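Local structure of gamma-glutamyltranspeptidase (6J3A) at residues Met27-Asp32 with Ala128-Tyr133; Asp38-Gly43 with Leu424-Arg429; Glu317-Asp322 with Arg360-Ser365. The protein probably acts as a gamma-glutamyltranspeptidase-type enzyme, an LmbA-like homologue in the N-terminal nucleophile (Ntn) hydrolase clan. All coordinates share one frame; numbering follows the deposited sequence.

Contact 1. Residues Met27-Asp32 with Ala128-Tyr133; sequences MAVLED and ADVLKY
Tyr-133 reaches from helix 127-140 to meet Ala-28 and Val-29 of helix 20-31. Tyr-133 OH lies 3.6 Å from Ala-28 CB. On the CE2 side of the ring, Tyr-133 CE2 is 3.5 Å from Val-29 CG2. Both methyls approach the ring at a slant. Val-29 uses its two branches separately: CG1, anti to the backbone N (chi1 170°), lies 4.3 Å from Val-130 CG2, which leaves CG2 beside the N to meet the tyrosine. Toward solvent, Asp-32 OD2 and Lys-132 NZ are 4.5 Å apart, too far for a salt bridge. Within its own helix, Lys-132 CG sits over the centre of one ring face, and Val-130 O lies in plane at the edge. An alanine in place of the tyrosine would remove the ring spanning the two helices and would probably leave Ala-28 and the CG2 branch of Val-29 without their partner. The short helical segments approach to 10.5 Å between axes, their directions 144° apart. Helix 36-50 also packs against both, through Val-29 and Val-130. The arrangement is helix-on-helix packing in one alpha layer of the four-layered alpha-beta-beta-alpha Ntn hydrolase fold, next to the dimer interface, where Tyr-133 touches Arg-617 of the second subunit.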
ATOM      1  N   MET A  27      -8.644   9.094   2.713  1.00 28.46           N
ATOM      2  CA  MET A  27      -9.513   7.933   2.600  1.00 28.48           C
ATOM      3  C   MET A  27     -10.490   7.861   3.765  1.00 28.14           C
ATOM      4  O   MET A  27     -11.646   7.492   3.579  1.00 28.16           O
ATOM      5  CB  MET A  27      -8.677   6.664   2.564  1.00 28.17           C
ATOM      6  CG  MET A  27      -9.474   5.412   2.284  1.00 28.42           C
ATOM      7  SD  MET A  27     -10.033   5.405   0.584  1.00 30.59           S
ATOM      8  CE  MET A  27     -11.323   4.167   0.657  1.00 30.78           C
ATOM      9  N   ALA A  28     -10.011   8.195   4.959  1.00 28.19           N
ATOM     10  CA  ALA A  28     -10.871   8.292   6.144  1.00 29.11           C
ATOM     11  C   ALA A  28     -12.080   9.211   5.907  1.00 29.01           C
ATOM     12  O   ALA A  28     -13.179   8.925   6.363  1.00 28.00           O
ATOM     13  CB  ALA A  28     -10.069   8.767   7.350  1.00 28.55           C
ATOM     14  N   VAL A  29     -11.863  10.301   5.181  1.00 30.03           N
ATOM     15  CA  VAL A  29     -12.932  11.229   4.849  1.00 31.15           C
ATOM     16  C   VAL A  29     -13.957  10.574   3.926  1.00 31.63           C
ATOM     17  O   VAL A  29     -15.166  10.767   4.104  1.00 32.45           O
ATOM     18  CB  VAL A  29     -12.358  12.524   4.244  1.00 31.56           C
ATOM     19  CG1 VAL A  29     -13.458  13.419   3.672  1.00 31.96           C
ATOM     20  CG2 VAL A  29     -11.561  13.266   5.311  1.00 31.27           C
ATOM     21  N   LEU A  30     -13.486   9.798   2.955  1.00 31.08           N
ATOM     22  CA  LEU A  30     -14.398   9.050   2.094  1.00 30.80           C
ATOM     23  C   LEU A  30     -15.231   8.069   2.908  1.00 30.12           C
ATOM     24  O   LEU A  30     -16.453   8.051   2.778  1.00 29.61           O
ATOM     25  CB  LEU A  30     -13.645   8.330   0.982  1.00 30.73           C
ATOM     26  CG  LEU A  30     -12.889   9.220  -0.011  1.00 30.57           C
ATOM     27  CD1 LEU A  30     -12.261   8.366  -1.105  1.00 29.98           C
ATOM     28  CD2 LEU A  30     -13.789  10.278  -0.635  1.00 30.29           C
ATOM     29  N   GLU A  31     -14.573   7.323   3.794  1.00 29.74           N
ATOM     30  CA  GLU A  31     -15.244   6.379   4.699  1.00 30.61           C
ATOM     31  C   GLU A  31     -16.317   7.023   5.588  1.00 31.59           C
ATOM     32  O   GLU A  31     -17.287   6.379   5.983  1.00 31.51           O
ATOM     33  CB  GLU A  31     -14.213   5.678   5.595  1.00 30.21           C
ATOM     34  CG  GLU A  31     -13.217   4.770   4.880  1.00 29.96           C
ATOM     35  CD  GLU A  31     -13.839   3.512   4.303  1.00 29.60           C
ATOM     36  OE1 GLU A  31     -13.089   2.736   3.666  1.00 29.16           O
ATOM     37  OE2 GLU A  31     -15.067   3.286   4.473  1.00 27.99           O
ATOM     38  N   ASP A  32     -16.120   8.299   5.888  1.00 33.74           N
ATOM     39  CA  ASP A  32     -17.020   9.089   6.705  1.00 35.87           C
ATOM     40  C   ASP A  32     -18.092   9.821   5.852  1.00 35.63           C
ATOM     41  O   ASP A  32     -18.791  10.714   6.342  1.00 36.06           O
ATOM     42  CB  ASP A  32     -16.150  10.073   7.516  1.00 38.82           C
ATOM     43  CG  ASP A  32     -16.761  10.462   8.854  1.00 41.90           C
ATOM     44  OD1 ASP A  32     -17.222   9.568   9.604  1.00 45.11           O
ATOM     45  OD2 ASP A  32     -16.740  11.676   9.171  1.00 44.35           O
ATOM     46  N   ALA A 128     -13.728  22.019  10.144  1.00 36.74           N
ATOM     47  CA  ALA A 128     -13.344  21.279  11.346  1.00 37.12           C
ATOM     48  C   ALA A 128     -13.125  19.785  11.086  1.00 37.30           C
ATOM     49  O   ALA A 128     -12.065  19.248  11.411  1.00 35.87           O
ATOM     50  CB  ALA A 128     -14.385  21.480  12.441  1.00 36.43           C
ATOM     51  N   ASP A 129     -14.113  19.129  10.478  1.00 38.75           N
ATOM     52  CA  ASP A 129     -14.044  17.677  10.238  1.00 40.34           C
ATOM     53  C   ASP A 129     -12.938  17.307   9.247  1.00 39.40           C
ATOM     54  O   ASP A 129     -12.319  16.245   9.356  1.00 40.54           O
ATOM     55  CB  ASP A 129     -15.384  17.125   9.726  1.00 42.66           C
ATOM     56  CG  ASP A 129     -16.558  17.366  10.698  1.00 45.20           C
ATOM     57  OD1 ASP A 129     -16.379  18.019  11.745  1.00 45.66           O
ATOM     58  OD2 ASP A 129     -17.683  16.896  10.402  1.00 47.36           O
ATOM     59  N   VAL A 130     -12.687  18.190   8.291  1.00 38.11           N
ATOM     60  CA  VAL A 130     -11.755  17.883   7.227  1.00 38.22           C
ATOM     61  C   VAL A 130     -10.337  18.189   7.646  1.00 38.98           C
ATOM     62  O   VAL A 130      -9.411  17.536   7.173  1.00 38.29           O
ATOM     63  CB  VAL A 130     -12.188  18.533   5.890  1.00 38.28           C
ATOM     64  CG1 VAL A 130     -11.034  19.122   5.110  1.00 39.19           C
ATOM     65  CG2 VAL A 130     -12.893  17.492   5.033  1.00 38.76           C
ATOM     66  N   LEU A 131     -10.144  19.154   8.539  1.00 39.65           N
ATOM     67  CA  LEU A 131      -8.778  19.461   8.945  1.00 40.46           C
ATOM     68  C   LEU A 131      -8.341  18.914  10.329  1.00 38.42           C
ATOM     69  O   LEU A 131      -7.201  19.133  10.736  1.00 39.44           O
ATOM     70  CB  LEU A 131      -8.436  20.940   8.666  1.00 42.48           C
ATOM     71  CG  LEU A 131      -8.892  22.137   9.481  1.00 44.00           C
ATOM     72  CD1 LEU A 131      -8.321  22.072  10.882  1.00 46.72           C
ATOM     73  CD2 LEU A 131      -8.396  23.404   8.807  1.00 43.70           C
ATOM     74  N   LYS A 132      -9.199  18.146  11.007  1.00 35.81           N
ATOM     75  CA  LYS A 132      -8.834  17.513  12.300  1.00 34.23           C
ATOM     76  C   LYS A 132      -7.667  16.504  12.223  1.00 31.76           C
ATOM     77  O   LYS A 132      -6.973  16.273  13.206  1.00 30.45           O
ATOM     78  CB  LYS A 132     -10.052  16.838  12.944  1.00 34.14           C
ATOM     79  CG  LYS A 132     -10.488  15.537  12.283  1.00 34.97           C
ATOM     80  CD  LYS A 132     -11.879  15.113  12.732  1.00 35.75           C
ATOM     81  CE  LYS A 132     -12.268  13.752  12.161  1.00 36.87           C
ATOM     82  NZ  LYS A 132     -13.669  13.728  11.664  1.00 37.32           N
ATOM     83  N   TYR A 133      -7.470  15.910  11.056  1.00 31.40           N
ATOM     84  CA  TYR A 133      -6.404  14.927  10.846  1.00 31.78           C
ATOM     85  C   TYR A 133      -5.039  15.568  10.992  1.00 30.72           C
ATOM     86  O   TYR A 133      -4.219  15.095  11.767  1.00 30.13           O
ATOM     87  CB  TYR A 133      -6.538  14.274   9.467  1.00 32.97           C
ATOM     88  CG  TYR A 133      -7.851  13.553   9.316  1.00 34.33           C
ATOM     89  CD1 TYR A 133      -8.057  12.315   9.920  1.00 35.61           C
ATOM     90  CD2 TYR A 133      -8.912  14.133   8.629  1.00 34.78           C
ATOM     91  CE1 TYR A 133      -9.272  11.656   9.817  1.00 35.64           C
ATOM     92  CE2 TYR A 133     -10.131  13.484   8.518  1.00 35.80           C
ATOM     93  CZ  TYR A 133     -10.307  12.244   9.113  1.00 35.90           C
ATOM     94  OH  TYR A 133     -11.514  11.590   9.008  1.00 36.37           O
TER

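Contact 2. Residues Asp38-Gly43 with Leu424-Arg429; sequences DAAVAG and LDVVDR
No ring takes part where Ala-40 meets Leu-424 and Val-426. The flat group here is the Ala-40 peptide, whose O lies 3.5 Å from Leu-424 CD1. This is helix-on-sheet packing of the alpha-beta-beta-alpha fold: helix 36-50 runs over strand 424-428, nearly antiparallel to it at 153°. The axes come within 8.5 Å, consistent with the small residues here, two alanines and a glycine. Val-426 straddles this surface with both methyls. Its CG1, anti to the backbone N (chi1 -172°), reaches Ala-39 CB at 4.0 Å. Its CG2 lies beside Ala-40, 4.2 Å from Ala-40 CB. On the sheet, Val-434 of the adjacent strand also touches Ala-40. Leu-30 of helix 20-31 packs on both Ala-39 and Val-426. Asp-425 and Val-427 instead meet strand 590-594, so strand 424-428 is packed on both sides. Near the helix start, Asp-428 OD2 bonds Ala-36 N, and Asp-38 OD2 bonds Thr-124 OG1. Leu-424 holds its CG between the backbone N and the carbonyl carbon (chi1 84°), and its CD1 fits against the glycine. Gly-43 CA is 3.9 Å from Leu-424 CD1, and a beta carbon on Gly-43 would clash with that methyl.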
ATOM      1  N   ASP A  38     -13.643  16.974  -0.387  1.00 29.45           N
ATOM      2  CA  ASP A  38     -13.461  16.883   1.067  1.00 28.56           C
ATOM      3  C   ASP A  38     -12.167  16.135   1.381  1.00 28.25           C
ATOM      4  O   ASP A  38     -11.344  16.575   2.193  1.00 27.96           O
ATOM      5  CB  ASP A  38     -14.592  16.103   1.714  1.00 29.35           C
ATOM      6  CG  ASP A  38     -15.923  16.780   1.585  1.00 30.49           C
ATOM      7  OD1 ASP A  38     -16.037  17.955   1.967  1.00 30.28           O
ATOM      8  OD2 ASP A  38     -16.886  16.128   1.119  1.00 32.87           O
ATOM      9  N   ALA A  39     -12.005  14.993   0.726  1.00 27.26           N
ATOM     10  CA  ALA A  39     -10.873  14.117   0.969  1.00 27.34           C
ATOM     11  C   ALA A  39      -9.558  14.812   0.685  1.00 27.01           C
ATOM     12  O   ALA A  39      -8.648  14.792   1.506  1.00 27.58           O
ATOM     13  CB  ALA A  39     -10.990  12.866   0.116  1.00 27.57           C
ATOM     14  N   ALA A  40      -9.477  15.431  -0.483  1.00 26.83           N
ATOM     15  CA  ALA A  40      -8.244  16.064  -0.927  1.00 26.81           C
ATOM     16  C   ALA A  40      -7.832  17.239  -0.034  1.00 26.84           C
ATOM     17  O   ALA A  40      -6.638  17.448   0.207  1.00 25.37           O
ATOM     18  CB  ALA A  40      -8.387  16.518  -2.360  1.00 26.89           C
ATOM     19  N   VAL A  41      -8.819  17.999   0.443  1.00 27.00           N
ATOM     20  CA  VAL A  41      -8.563  19.077   1.394  1.00 28.15           C
ATOM     21  C   VAL A  41      -7.900  18.503   2.646  1.00 27.83           C
ATOM     22  O   VAL A  41      -6.818  18.951   3.036  1.00 28.41           O
ATOM     23  CB  VAL A  41      -9.845  19.864   1.751  1.00 29.72           C
ATOM     24  CG1 VAL A  41      -9.577  20.864   2.876  1.00 30.82           C
ATOM     25  CG2 VAL A  41     -10.353  20.626   0.535  1.00 29.79           C
ATOM     26  N   ALA A  42      -8.527  17.495   3.245  1.00 26.97           N
ATOM     27  CA  ALA A  42      -7.964  16.833   4.431  1.00 26.40           C
ATOM     28  C   ALA A  42      -6.540  16.347   4.218  1.00 25.93           C
ATOM     29  O   ALA A  42      -5.645  16.649   5.008  1.00 25.58           O
ATOM     30  CB  ALA A  42      -8.831  15.669   4.839  1.00 26.06           C
ATOM     31  N   GLY A  43      -6.349  15.597   3.140  1.00 24.91           N
ATOM     32  CA  GLY A  43      -5.030  15.090   2.773  1.00 25.24           C
ATOM     33  C   GLY A  43      -3.985  16.180   2.608  1.00 25.32           C
ATOM     34  O   GLY A  43      -2.836  16.000   2.992  1.00 25.13           O
ATOM     35  N   LEU A 424      -1.398  14.673  -4.470  1.00 25.70           N
ATOM     36  CA  LEU A 424      -2.450  13.725  -4.137  1.00 26.31           C
ATOM     37  C   LEU A 424      -3.523  13.678  -5.234  1.00 26.53           C
ATOM     38  O   LEU A 424      -3.795  14.693  -5.886  1.00 27.20           O
ATOM     39  CB  LEU A 424      -3.042  13.999  -2.751  1.00 26.27           C
ATOM     40  CG  LEU A 424      -4.138  15.041  -2.568  1.00 26.58           C
ATOM     41  CD1 LEU A 424      -4.685  14.945  -1.159  1.00 26.59           C
ATOM     42  CD2 LEU A 424      -3.595  16.432  -2.820  1.00 26.80           C
ATOM     43  N   ASP A 425      -4.078  12.481  -5.448  1.00 26.15           N
ATOM     44  CA  ASP A 425      -5.213  12.250  -6.354  1.00 26.32           C
ATOM     45  C   ASP A 425      -6.313  11.567  -5.578  1.00 25.78           C
ATOM     46  O   ASP A 425      -6.023  10.749  -4.710  1.00 24.58           O
ATOM     47  CB  ASP A 425      -4.853  11.287  -7.481  1.00 27.02           C
ATOM     48  CG  ASP A 425      -3.674  11.734  -8.279  1.00 27.45           C
ATOM     49  OD1 ASP A 425      -3.842  12.712  -9.040  1.00 29.29           O
ATOM     50  OD2 ASP A 425      -2.604  11.103  -8.175  1.00 25.36           O
ATOM     51  N   VAL A 426      -7.566  11.870  -5.909  1.00 25.20           N
ATOM     52  CA  VAL A 426      -8.709  11.157  -5.324  1.00 25.37           C
ATOM     53  C   VAL A 426      -9.762  10.875  -6.388  1.00 26.08           C
ATOM     54  O   VAL A 426      -9.995  11.690  -7.264  1.00 26.87           O
ATOM     55  CB  VAL A 426      -9.376  11.927  -4.160  1.00 24.53           C
ATOM     56  CG1 VAL A 426     -10.423  11.056  -3.461  1.00 24.42           C
ATOM     57  CG2 VAL A 426      -8.341  12.397  -3.149  1.00 24.31           C
ATOM     58  N   VAL A 427     -10.370   9.699  -6.306  1.00 27.14           N
ATOM     59  CA  VAL A 427     -11.595   9.396  -7.027  1.00 27.98           C
ATOM     60  C   VAL A 427     -12.578   8.781  -6.036  1.00 28.53           C
ATOM     61  O   VAL A 427     -12.206   7.908  -5.251  1.00 28.90           O
ATOM     62  CB  VAL A 427     -11.341   8.479  -8.233  1.00 28.58           C
ATOM     63  CG1 VAL A 427     -10.663   7.180  -7.826  1.00 28.53           C
ATOM     64  CG2 VAL A 427     -12.640   8.210  -8.986  1.00 29.20           C
ATOM     65  N   ASP A 428     -13.818   9.252  -6.052  1.00 29.46           N
ATOM     66  CA  ASP A 428     -14.821   8.786  -5.077  1.00 30.76           C
ATOM     67  C   ASP A 428     -15.890   7.876  -5.722  1.00 32.07           C
ATOM     68  O   ASP A 428     -15.859   7.624  -6.936  1.00 31.55           O
ATOM     69  CB  ASP A 428     -15.436   9.977  -4.319  1.00 30.55           C
ATOM     70  CG  ASP A 428     -16.220  10.925  -5.214  1.00 30.76           C
ATOM     71  OD1 ASP A 428     -16.610  10.552  -6.338  1.00 31.12           O
ATOM     72  OD2 ASP A 428     -16.454  12.069  -4.783  1.00 30.91           O
ATOM     73  N   ARG A 429     -16.821   7.393  -4.896  1.00 34.51           N
ATOM     74  CA  ARG A 429     -17.868   6.443  -5.311  1.00 36.44           C
ATOM     75  C   ARG A 429     -18.833   7.008  -6.365  1.00 36.35           C
ATOM     76  O   ARG A 429     -19.436   6.252  -7.133  1.00 36.75           O
ATOM     77  CB  ARG A 429     -18.653   5.938  -4.087  1.00 38.05           C
ATOM     78  CG  ARG A 429     -19.613   6.951  -3.479  1.00 40.50           C
ATOM     79  CD  ARG A 429     -20.173   6.509  -2.138  1.00 42.55           C
ATOM     80  NE  ARG A 429     -20.941   5.266  -2.226  1.00 45.01           N
ATOM     81  CZ  ARG A 429     -21.666   4.744  -1.234  1.00 47.57           C
ATOM     82  NH1 ARG A 429     -22.314   3.594  -1.426  1.00 48.23           N
ATOM     83  NH2 ARG A 429     -21.750   5.354  -0.051  1.00 48.37           N
TER

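Contact 3. Residues Glu317-Asp322 with Arg360-Ser365; sequences EAWYGD and RTARLS
Arg-360 lays its CB against the far end of the Trp-319 indole, 3.7 Å from Trp-319 CH2. The arginine chain then bends away, its guanidinium plane 69° from the indole plane, and forms a salt bridge with Glu-330. Thr-361 contributes its backbone: Thr-361 O is 3.4 Å from Trp-319 CH2. Ala-362 sits by the neighbouring ring atom, with its CA 3.6 Å from Trp-319 CZ2. Ala-362 CB lies 4.2 Å from Ala-318 CB. The indole NE1 bonds Gly-355 O, and Ala-318 CB rests over one of the ring faces, toward the rim. This is loop-on-helix packing: the irregular connection between helix 334-341 and strand 424-428 lies over the C-terminal turn of helix 299-319. Arg-363 meets that turn through water 1, which lies 3.0 Å from Arg-363 O and is placed to donate to it and to Glu-317 O, though more acceptors are in reach than it has protons. Leu-364 has its CG anti to the carbonyl carbon (chi1 -75°), which carries CD2 toward the helix, 4.1 Å from Ala-318 CA and close to Glu-317 CG, the leucine and glutamate side chains crossing at about a right angle. Ser-365 N donates to water 2 at 2.6 Å, and water 2 donates to Glu-317 OE2 at 3.1 Å. That carboxylate also has a salt bridge from OE1 to Arg-480 and a hydrogen bond from OE2 to Trp-464.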
ATOM      1  N   GLU A 317      10.455  27.893 -21.943  1.00 34.17           N
ATOM      2  CA  GLU A 317      11.325  28.985 -21.511  1.00 35.31           C
ATOM      3  C   GLU A 317      11.093  30.286 -22.277  1.00 34.13           C
ATOM      4  O   GLU A 317      11.043  31.372 -21.687  1.00 34.72           O
ATOM      5  CB  GLU A 317      12.792  28.582 -21.675  1.00 36.88           C
ATOM      6  CG  GLU A 317      13.774  29.569 -21.054  1.00 37.65           C
ATOM      7  CD  GLU A 317      13.462  29.841 -19.596  1.00 37.52           C
ATOM      8  OE1 GLU A 317      13.300  28.865 -18.836  1.00 38.15           O
ATOM      9  OE2 GLU A 317      13.340  31.018 -19.214  1.00 38.86           O
ATOM     10  N   ALA A 318      10.993  30.162 -23.593  1.00 32.84           N
ATOM     11  CA  ALA A 318      10.769  31.304 -24.484  1.00 31.72           C
ATOM     12  C   ALA A 318       9.397  31.945 -24.338  1.00 30.72           C
ATOM     13  O   ALA A 318       9.290  33.167 -24.355  1.00 32.83           O
ATOM     14  CB  ALA A 318      10.980  30.885 -25.930  1.00 31.40           C
ATOM     15  N   TRP A 319       8.360  31.125 -24.206  1.00 30.13           N
ATOM     16  CA  TRP A 319       6.981  31.590 -24.371  1.00 30.95           C
ATOM     17  C   TRP A 319       6.109  31.584 -23.116  1.00 31.71           C
ATOM     18  O   TRP A 319       5.141  32.346 -23.057  1.00 31.11           O
ATOM     19  CB  TRP A 319       6.303  30.808 -25.509  1.00 31.53           C
ATOM     20  CG  TRP A 319       7.054  30.966 -26.807  1.00 31.58           C
ATOM     21  CD1 TRP A 319       7.765  30.010 -27.475  1.00 31.49           C
ATOM     22  CD2 TRP A 319       7.206  32.170 -27.550  1.00 32.09           C
ATOM     23  NE1 TRP A 319       8.333  30.542 -28.603  1.00 31.56           N
ATOM     24  CE2 TRP A 319       8.013  31.872 -28.668  1.00 32.09           C
ATOM     25  CE3 TRP A 319       6.731  33.483 -27.381  1.00 32.32           C
ATOM     26  CZ2 TRP A 319       8.356  32.836 -29.619  1.00 32.54           C
ATOM     27  CZ3 TRP A 319       7.074  34.442 -28.315  1.00 31.59           C
ATOM     28  CH2 TRP A 319       7.878  34.113 -29.426  1.00 32.45           C
ATOM     29  N   TYR A 320       6.434  30.761 -22.114  1.00 32.76           N
ATOM     30  CA  TYR A 320       5.511  30.574 -20.972  1.00 32.54           C
ATOM     31  C   TYR A 320       5.724  31.618 -19.903  1.00 31.51           C
ATOM     32  O   TYR A 320       6.824  32.144 -19.722  1.00 29.47           O
ATOM     33  CB  TYR A 320       5.621  29.194 -20.325  1.00 33.35           C
ATOM     34  CG  TYR A 320       5.162  28.009 -21.155  1.00 35.23           C
ATOM     35  CD1 TYR A 320       5.208  28.016 -22.559  1.00 35.36           C
ATOM     36  CD2 TYR A 320       4.734  26.838 -20.527  1.00 36.52           C
ATOM     37  CE1 TYR A 320       4.827  26.907 -23.296  1.00 35.55           C
ATOM     38  CE2 TYR A 320       4.353  25.724 -21.262  1.00 36.24           C
ATOM     39  CZ  TYR A 320       4.405  25.763 -22.647  1.00 36.10           C
ATOM     40  OH  TYR A 320       4.023  24.664 -23.382  1.00 36.43           O
ATOM     41  N   GLY A 321       4.648  31.881 -19.172  1.00 31.15           N
ATOM     42  CA  GLY A 321       4.655  32.878 -18.116  1.00 31.47           C
ATOM     43  C   GLY A 321       3.288  33.498 -17.945  1.00 31.61           C
ATOM     44  O   GLY A 321       2.313  33.065 -18.563  1.00 31.28           O
ATOM     45  N   ASP A 322       3.223  34.505 -17.078  1.00 31.14           N
ATOM     46  CA  ASP A 322       1.988  35.258 -16.836  1.00 30.29           C
ATOM     47  C   ASP A 322       2.143  36.776 -17.011  1.00 30.97           C
ATOM     48  O   ASP A 322       1.206  37.519 -16.711  1.00 30.60           O
ATOM     49  CB  ASP A 322       1.472  34.960 -15.427  1.00 29.71           C
ATOM     50  CG  ASP A 322      -0.002  35.286 -15.253  1.00 29.05           C
ATOM     51  OD1 ASP A 322      -0.806  35.022 -16.180  1.00 27.90           O
ATOM     52  OD2 ASP A 322      -0.360  35.785 -14.163  1.00 27.65           O
ATOM     53  N   ARG A 360       6.449  34.686 -34.733  1.00 47.13           N
ATOM     54  CA  ARG A 360       6.995  35.503 -33.641  1.00 46.70           C
ATOM     55  C   ARG A 360       8.434  35.097 -33.326  1.00 47.64           C
ATOM     56  O   ARG A 360       8.760  33.911 -33.339  1.00 48.35           O
ATOM     57  CB  ARG A 360       6.129  35.397 -32.383  1.00 46.41           C
ATOM     58  CG  ARG A 360       4.830  36.184 -32.457  1.00 47.79           C
ATOM     59  CD  ARG A 360       4.120  36.251 -31.100  1.00 48.98           C
ATOM     60  NE  ARG A 360       2.664  36.180 -31.245  1.00 50.07           N
ATOM     61  CZ  ARG A 360       1.987  35.103 -31.658  1.00 50.98           C
ATOM     62  NH1 ARG A 360       0.666  35.153 -31.762  1.00 50.58           N
ATOM     63  NH2 ARG A 360       2.613  33.971 -31.982  1.00 52.22           N
ATOM     64  N   THR A 361       9.288  36.091 -33.083  1.00 48.04           N
ATOM     65  CA  THR A 361      10.694  35.858 -32.760  1.00 48.08           C
ATOM     66  C   THR A 361      10.793  35.594 -31.266  1.00 47.78           C
ATOM     67  O   THR A 361      10.228  36.338 -30.455  1.00 45.20           O
ATOM     68  CB  THR A 361      11.587  37.067 -33.103  1.00 49.59           C
ATOM     69  OG1 THR A 361      11.288  37.532 -34.425  1.00 51.64           O
ATOM     70  CG2 THR A 361      13.077  36.688 -33.019  1.00 49.98           C
ATOM     71  N   ALA A 362      11.527  34.541 -30.920  1.00 46.30           N
ATOM     72  CA  ALA A 362      11.708  34.121 -29.541  1.00 44.59           C
ATOM     73  C   ALA A 362      12.689  35.046 -28.827  1.00 45.14           C
ATOM     74  O   ALA A 362      13.822  35.239 -29.293  1.00 42.34           O
ATOM     75  CB  ALA A 362      12.218  32.691 -29.507  1.00 44.58           C
ATOM     76  N   ARG A 363      12.246  35.622 -27.711  1.00 46.03           N
ATOM     77  CA  ARG A 363      13.119  36.432 -26.862  1.00 48.59           C
ATOM     78  C   ARG A 363      13.363  35.728 -25.536  1.00 48.61           C
ATOM     79  O   ARG A 363      12.429  35.425 -24.783  1.00 49.57           O
ATOM     80  CB  ARG A 363      12.576  37.844 -26.620  1.00 51.82           C
ATOM     81  CG  ARG A 363      13.700  38.887 -26.589  1.00 55.38           C
ATOM     82  CD  ARG A 363      13.561  39.934 -25.497  1.00 56.61           C
ATOM     83  NE  ARG A 363      12.546  40.932 -25.824  1.00 57.57           N
ATOM     84  CZ  ARG A 363      12.357  42.073 -25.162  1.00 58.41           C
ATOM     85  NH1 ARG A 363      11.394  42.903 -25.560  1.00 59.02           N
ATOM     86  NH2 ARG A 363      13.121  42.398 -24.112  1.00 55.83           N
ATOM     87  N   LEU A 364      14.639  35.497 -25.263  1.00 47.32           N
ATOM     88  CA  LEU A 364      15.080  34.683 -24.148  1.00 45.59           C
ATOM     89  C   LEU A 364      15.693  35.576 -23.081  1.00 43.82           C
ATOM     90  O   LEU A 364      16.182  36.672 -23.370  1.00 43.79           O
ATOM     91  CB  LEU A 364      16.120  33.667 -24.636  1.00 46.97           C
ATOM     92  CG  LEU A 364      15.633  32.455 -25.436  1.00 47.56           C
ATOM     93  CD1 LEU A 364      16.808  31.744 -26.106  1.00 48.31           C
ATOM     94  CD2 LEU A 364      14.866  31.494 -24.534  1.00 47.51           C
ATOM     95  N   SER A 365      15.667  35.098 -21.844  1.00 41.96           N
ATOM     96  CA  SER A 365      16.402  35.745 -20.750  1.00 39.74           C
ATOM     97  C   SER A 365      17.904  35.711 -21.010  1.00 39.43           C
ATOM     98  O   SER A 365      18.427  34.772 -21.618  1.00 35.06           O
ATOM     99  CB  SER A 365      16.094  35.082 -19.398  1.00 39.08           C
ATOM    100  OG  SER A 365      17.254  34.946 -18.591  1.00 37.57           O
TER
HETATM  101  O   HOH W   1      11.459  34.221 -22.266  1.00 31.94           O
HETATM  102  O   HOH W   2      14.533  32.805 -21.421  1.00 41.16           O

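Contacts 1 and 2 form one continuous packed region, their centres 10 Å apart. Helix 36-50 joins them, with Val-130 O 3.0 Å from Ala-42 CB, and their segments alternate along the chain. Contact 3 stands apart on the other side of the chain's centre. Its centre is 43 Å from that of contact 1 and 36 Å from that of contact 2, and its nearest atoms are about 20 Å from contact 2. In sequence it is nested within the loop that contact 2 closes. Strand 424-428 starts just after unmodelled residues 384-420. In relatives, autocleavage exposes a nucleophilic threonine at the head of such a strand, so contact 2 probably lies closest to the catalytic centre.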